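Local coordinates for protein glyoxylate reductase (Paecilomyces sp. J18, PDB 3WNV) that probably reduces glyoxylate to glycolate with a nicotinamide cofactor, as a member of the D-isomer specific 2-hydroxyacid dehydrogenase family, at residues A[1-13]-A[50-64]. Sequence-based numbering, arbitrary orientation.
Sequences MPSQAALLIGDIV and DVIAIYRSNISTKHT
Strand 5-9 pairs in parallel with strand 51-57 and with D50 just before it, neighbours in the five-stranded parallel sheet of the smaller, flavodoxin-like domain that is probably the substrate-binding one, as in related 2-hydroxyacid dehydrogenases. Five backbone hydrogen bonds join them, from A5 N to D50 O at the start to I9 N to Y55 O (2.8 Å) at the end, the latter almost straight at 173°. A beta bulge shifts the register between A5 and A6.

On one face of the sheet, L7 CB rests on V51 CG1 (3.8 Å) and I9 CG1 on I54 CG2; with its CG2 anti to the backbone N, I9 also meets T64 CG2 (3.5 Å). On the other face, beside helix 297-317, I12 lays CD1 over the Y55 ring in a CH-pi contact, 3.8 Å from the centroid, while L8 CD1 lies alongside CD1 of the same ring. Y55 OH hydrogen-bonds N85 ND2 and donates to a water, 2.7 Å from OH, that itself donates to D11 O. A leucine in place of Y55 would probably deprive I12 of its flat platform and leave N85 and this water without their hydroxyl partner.

Past the strands, G10 packs its CA against S60 CB, where a side chain would clash. Water bridges the strand ends: one molecule donates to I9 O and to D11 O in the loop beyond, and accepts from S57 OG, 2.7 Å away.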
loop_
_atom_site.group_PDB
_atom_site.type_symbol
_atom_site.label_atom_id
_atom_site.label_comp_id
_atom_site.label_asym_id
_atom_site.label_seq_id
_atom_site.Cartn_x
_atom_site.Cartn_y
_atom_site.Cartn_z
ATOM N N MET A 1 -23.008 11.513 25.192
ATOM C CA MET A 1 -24.190 11.158 25.978
ATOM C C MET A 1 -24.140 9.634 26.131
ATOM O O MET A 1 -23.172 9.009 25.648
ATOM C CB MET A 1 -25.458 11.654 25.264
ATOM C CG MET A 1 -25.801 10.948 23.941
ATOM S SD MET A 1 -27.100 11.818 22.988
ATOM C CE MET A 1 -26.122 13.098 22.217
ATOM N N PRO A 2 -25.154 9.017 26.685
ATOM C CA PRO A 2 -25.110 7.562 26.769
ATOM C C PRO A 2 -25.144 6.919 25.371
ATOM O O PRO A 2 -25.347 7.563 24.363
ATOM C CB PRO A 2 -26.244 7.223 27.770
ATOM C CG PRO A 2 -26.407 8.441 28.536
ATOM C CD PRO A 2 -26.148 9.570 27.602
ATOM N N SER A 3 -24.968 5.621 25.352
ATOM C CA SER A 3 -25.311 4.813 24.228
ATOM C C SER A 3 -24.343 4.860 23.054
ATOM O O SER A 3 -24.715 4.486 21.992
ATOM C CB SER A 3 -26.665 5.151 23.709
ATOM O OG SER A 3 -27.605 4.808 24.665
ATOM N N GLN A 4 -23.110 5.200 23.289
ATOM C CA GLN A 4 -22.120 5.151 22.223
ATOM C C GLN A 4 -21.853 3.746 21.725
ATOM O O GLN A 4 -21.812 2.838 22.475
ATOM C CB GLN A 4 -20.816 5.727 22.676
ATOM C CG GLN A 4 -20.904 7.079 23.269
ATOM C CD GLN A 4 -19.592 7.703 23.510
ATOM O OE1 GLN A 4 -18.616 7.056 23.716
ATOM N NE2 GLN A 4 -19.574 8.994 23.475
ATOM N N ALA A 5 -21.667 3.629 20.436
ATOM C CA ALA A 5 -21.380 2.339 19.801
ATOM C C ALA A 5 -20.165 2.420 18.883
ATOM O O ALA A 5 -19.842 3.497 18.346
ATOM C CB ALA A 5 -22.600 1.832 19.051
ATOM N N ALA A 6 -19.495 1.288 18.691
ATOM C CA ALA A 6 -18.479 1.173 17.652
ATOM C C ALA A 6 -18.917 0.129 16.608
ATOM O O ALA A 6 -19.500 -0.893 16.957
ATOM C CB ALA A 6 -17.133 0.783 18.231
ATOM N N LEU A 7 -18.626 0.378 15.337
ATOM C CA LEU A 7 -19.077 -0.526 14.287
ATOM C C LEU A 7 -17.882 -1.099 13.541
ATOM O O LEU A 7 -17.013 -0.357 13.057
ATOM C CB LEU A 7 -19.985 0.223 13.311
ATOM C CG LEU A 7 -20.336 -0.539 12.032
ATOM C CD1 LEU A 7 -21.196 -1.751 12.367
ATOM C CD2 LEU A 7 -21.097 0.406 11.058
ATOM N N LEU A 8 -17.837 -2.421 13.441
ATOM C CA LEU A 8 -16.731 -3.087 12.744
ATOM C C LEU A 8 -17.193 -3.441 11.324
ATOM O O LEU A 8 -18.202 -4.133 11.170
ATOM C CB LEU A 8 -16.418 -4.393 13.481
ATOM C CG LEU A 8 -15.554 -5.392 12.659
ATOM C CD1 LEU A 8 -14.222 -4.817 12.140
ATOM C CD2 LEU A 8 -15.267 -6.692 13.467
ATOM N N ILE A 9 -16.488 -2.949 10.303
ATOM C CA ILE A 9 -16.796 -3.312 8.920
ATOM C C ILE A 9 -15.822 -4.410 8.518
ATOM O O ILE A 9 -14.617 -4.219 8.592
ATOM C CB ILE A 9 -16.542 -2.161 7.907
ATOM C CG1 ILE A 9 -17.205 -0.833 8.340
ATOM C CG2 ILE A 9 -17.051 -2.596 6.513
ATOM C CD1 ILE A 9 -18.692 -0.874 8.457
ATOM N N GLY A 10 -16.331 -5.558 8.085
ATOM C CA GLY A 10 -15.427 -6.605 7.650
ATOM C C GLY A 10 -14.949 -7.431 8.829
ATOM O O GLY A 10 -15.676 -7.583 9.804
ATOM N N ASP A 11 -13.735 -7.973 8.717
ATOM C CA ASP A 11 -13.254 -8.971 9.674
ATOM C C ASP A 11 -12.095 -8.416 10.501
ATOM O O ASP A 11 -11.327 -7.561 10.031
ATOM C CB ASP A 11 -12.706 -10.211 8.949
ATOM C CG ASP A 11 -13.739 -10.922 8.077
ATOM O OD1 ASP A 11 -14.953 -10.889 8.385
ATOM O OD2 ASP A 11 -13.305 -11.540 7.067
ATOM N N ILE A 12 -11.958 -8.949 11.717
ATOM C CA ILE A 12 -10.735 -8.811 12.495
ATOM C C ILE A 12 -10.215 -10.247 12.707
ATOM O O ILE A 12 -10.934 -11.118 13.196
ATOM C CB ILE A 12 -10.987 -8.040 13.832
ATOM C CG1 ILE A 12 -11.213 -6.537 13.531
ATOM C CG2 ILE A 12 -9.864 -8.262 14.812
ATOM C CD1 ILE A 12 -11.665 -5.696 14.746
ATOM N N VAL A 13 -8.988 -10.473 12.257
ATOM C CA VAL A 13 -8.436 -11.816 12.144
ATOM C C VAL A 13 -7.628 -12.176 13.366
ATOM O O VAL A 13 -7.758 -13.286 13.906
ATOM C CB VAL A 13 -7.524 -11.937 10.915
ATOM C CG1 VAL A 13 -6.991 -13.374 10.791
ATOM C CG2 VAL A 13 -8.241 -11.486 9.639
ATOM N N ASP A 50 -26.221 5.514 16.906
ATOM C CA ASP A 50 -25.377 5.768 18.074
ATOM C C ASP A 50 -23.901 5.460 17.830
ATOM O O ASP A 50 -23.087 5.498 18.756
ATOM C CB ASP A 50 -25.868 4.926 19.258
ATOM C CG ASP A 50 -27.232 5.423 19.811
ATOM O OD1 ASP A 50 -27.376 6.629 20.184
ATOM O OD2 ASP A 50 -28.179 4.601 19.838
ATOM N N VAL A 51 -23.540 5.156 16.593
ATOM C CA VAL A 51 -22.153 4.740 16.315
ATOM C C VAL A 51 -21.225 5.945 16.284
ATOM O O VAL A 51 -21.388 6.818 15.432
ATOM C CB VAL A 51 -22.064 4.017 14.985
ATOM C CG1 VAL A 51 -20.576 3.769 14.606
ATOM C CG2 VAL A 51 -22.856 2.701 15.052
ATOM N N ILE A 52 -20.258 6.005 17.200
ATOM C CA ILE A 52 -19.309 7.132 17.256
ATOM C C ILE A 52 -18.039 6.825 16.480
ATOM O O ILE A 52 -17.357 7.731 15.991
ATOM C CB ILE A 52 -18.952 7.517 18.725
ATOM C CG1 ILE A 52 -18.028 8.740 18.793
ATOM C CG2 ILE A 52 -18.286 6.373 19.448
ATOM C CD1 ILE A 52 -17.776 9.195 20.238
ATOM N N ALA A 53 -17.713 5.543 16.343
ATOM C CA ALA A 53 -16.462 5.179 15.672
ATOM C C ALA A 53 -16.619 3.922 14.848
ATOM O O ALA A 53 -17.344 3.019 15.233
ATOM C CB ALA A 53 -15.369 4.989 16.674
ATOM N N ILE A 54 -15.849 3.828 13.767
ATOM C CA ILE A 54 -15.980 2.714 12.839
ATOM C C ILE A 54 -14.600 2.142 12.623
ATOM O O ILE A 54 -13.655 2.891 12.353
ATOM C CB ILE A 54 -16.499 3.197 11.473
ATOM C CG1 ILE A 54 -17.998 3.515 11.540
ATOM C CG2 ILE A 54 -16.230 2.132 10.380
ATOM C CD1 ILE A 54 -18.500 4.195 10.224
ATOM N N TYR A 55 -14.472 0.823 12.714
ATOM C CA TYR A 55 -13.241 0.148 12.318
ATOM C C TYR A 55 -13.461 -0.347 10.911
ATOM O O TYR A 55 -14.459 -1.029 10.664
ATOM C CB TYR A 55 -13.034 -1.096 13.228
ATOM C CG TYR A 55 -11.810 -1.951 12.869
ATOM C CD1 TYR A 55 -11.747 -2.679 11.674
ATOM C CD2 TYR A 55 -10.756 -2.078 13.764
ATOM C CE1 TYR A 55 -10.615 -3.486 11.347
ATOM C CE2 TYR A 55 -9.629 -2.862 13.461
ATOM C CZ TYR A 55 -9.568 -3.553 12.245
ATOM O OH TYR A 55 -8.473 -4.337 11.982
ATOM N N ARG A 56 -12.528 -0.066 9.986
ATOM C CA ARG A 56 -12.638 -0.668 8.667
ATOM C C ARG A 56 -11.255 -0.994 8.176
ATOM O O ARG A 56 -10.249 -0.579 8.775
ATOM C CB ARG A 56 -13.350 0.280 7.679
ATOM C CG ARG A 56 -12.526 1.503 7.280
ATOM C CD ARG A 56 -13.260 2.330 6.226
ATOM N NE ARG A 56 -13.450 1.588 4.953
ATOM C CZ ARG A 56 -12.560 1.570 3.949
ATOM N NH1 ARG A 56 -11.393 2.204 4.056
ATOM N NH2 ARG A 56 -12.841 0.916 2.818
ATOM N N SER A 57 -11.182 -1.698 7.051
ATOM C CA SER A 57 -9.874 -2.037 6.465
ATOM C C SER A 57 -9.847 -1.924 4.936
ATOM O O SER A 57 -10.904 -1.822 4.297
ATOM C CB SER A 57 -9.501 -3.453 6.847
ATOM O OG SER A 57 -10.469 -4.371 6.331
ATOM N N ASN A 58 -8.655 -2.003 4.342
ATOM C CA ASN A 58 -8.590 -2.045 2.877
ATOM C C ASN A 58 -9.348 -3.248 2.339
ATOM O O ASN A 58 -10.119 -3.134 1.387
ATOM C CB ASN A 58 -7.138 -2.030 2.394
ATOM C CG ASN A 58 -6.544 -0.624 2.376
ATOM O OD1 ASN A 58 -7.230 0.374 2.071
ATOM N ND2 ASN A 58 -5.262 -0.531 2.696
ATOM N N ILE A 59 -9.182 -4.409 2.969
ATOM C CA ILE A 59 -9.907 -5.581 2.482
ATOM C C ILE A 59 -11.425 -5.431 2.547
ATOM O O ILE A 59 -12.147 -5.921 1.654
ATOM C CB ILE A 59 -9.447 -6.858 3.241
ATOM C CG1 ILE A 59 -8.030 -7.206 2.802
ATOM C CG2 ILE A 59 -10.334 -8.004 2.948
ATOM C CD1 ILE A 59 -7.404 -8.284 3.660
ATOM N N SER A 60 -11.930 -4.748 3.591
ATOM C CA SER A 60 -13.375 -4.621 3.832
ATOM C C SER A 60 -14.109 -3.785 2.783
ATOM O O SER A 60 -15.346 -3.759 2.761
ATOM C CB SER A 60 -13.666 -4.036 5.232
ATOM O OG SER A 60 -13.240 -2.658 5.343
ATOM N N THR A 61 -13.347 -3.132 1.907
ATOM C CA THR A 61 -13.909 -2.347 0.806
ATOM C C THR A 61 -14.831 -3.242 -0.046
ATOM O O THR A 61 -15.821 -2.790 -0.619
ATOM C CB THR A 61 -12.778 -1.760 -0.050
ATOM O OG1 THR A 61 -11.901 -1.014 0.792
ATOM C CG2 THR A 61 -13.341 -0.774 -1.077
ATOM N N LYS A 62 -14.528 -4.531 -0.097
ATOM C CA LYS A 62 -15.370 -5.436 -0.883
ATOM C C LYS A 62 -16.758 -5.547 -0.283
ATOM O O LYS A 62 -17.679 -5.975 -0.955
ATOM C CB LYS A 62 -14.725 -6.822 -1.012
ATOM C CG LYS A 62 -14.686 -7.638 0.277
ATOM C CD LYS A 62 -13.746 -8.837 0.107
ATOM C CE LYS A 62 -13.924 -9.823 1.235
ATOM N NZ LYS A 62 -13.792 -11.229 0.748
ATOM N N HIS A 63 -16.933 -5.178 0.983
ATOM C CA HIS A 63 -18.267 -5.318 1.565
ATOM C C HIS A 63 -19.084 -4.039 1.477
ATOM O O HIS A 63 -20.306 -4.077 1.608
ATOM C CB HIS A 63 -18.202 -5.770 3.031
ATOM C CG HIS A 63 -17.400 -7.016 3.252
ATOM N ND1 HIS A 63 -17.817 -8.261 2.813
ATOM C CD2 HIS A 63 -16.233 -7.221 3.907
ATOM C CE1 HIS A 63 -16.922 -9.172 3.161
ATOM N NE2 HIS A 63 -15.949 -8.567 3.823
ATOM N N THR A 64 -18.431 -2.898 1.268
ATOM C CA THR A 64 -19.186 -1.656 1.291
ATOM C C THR A 64 -18.923 -0.776 0.076
ATOM O O THR A 64 -19.621 0.225 -0.118
ATOM C CB THR A 64 -18.834 -0.814 2.532
ATOM O OG1 THR A 64 -17.453 -0.487 2.453
ATOM C CG2 THR A 64 -19.105 -1.602 3.838
HETATM O O HOH W 1 -11.880 -5.093 8.503
HETATM O O HOH W 2 -8.761 -6.333 10.205
HETATM O O HOH W 3 -13.742 -10.208 4.914
#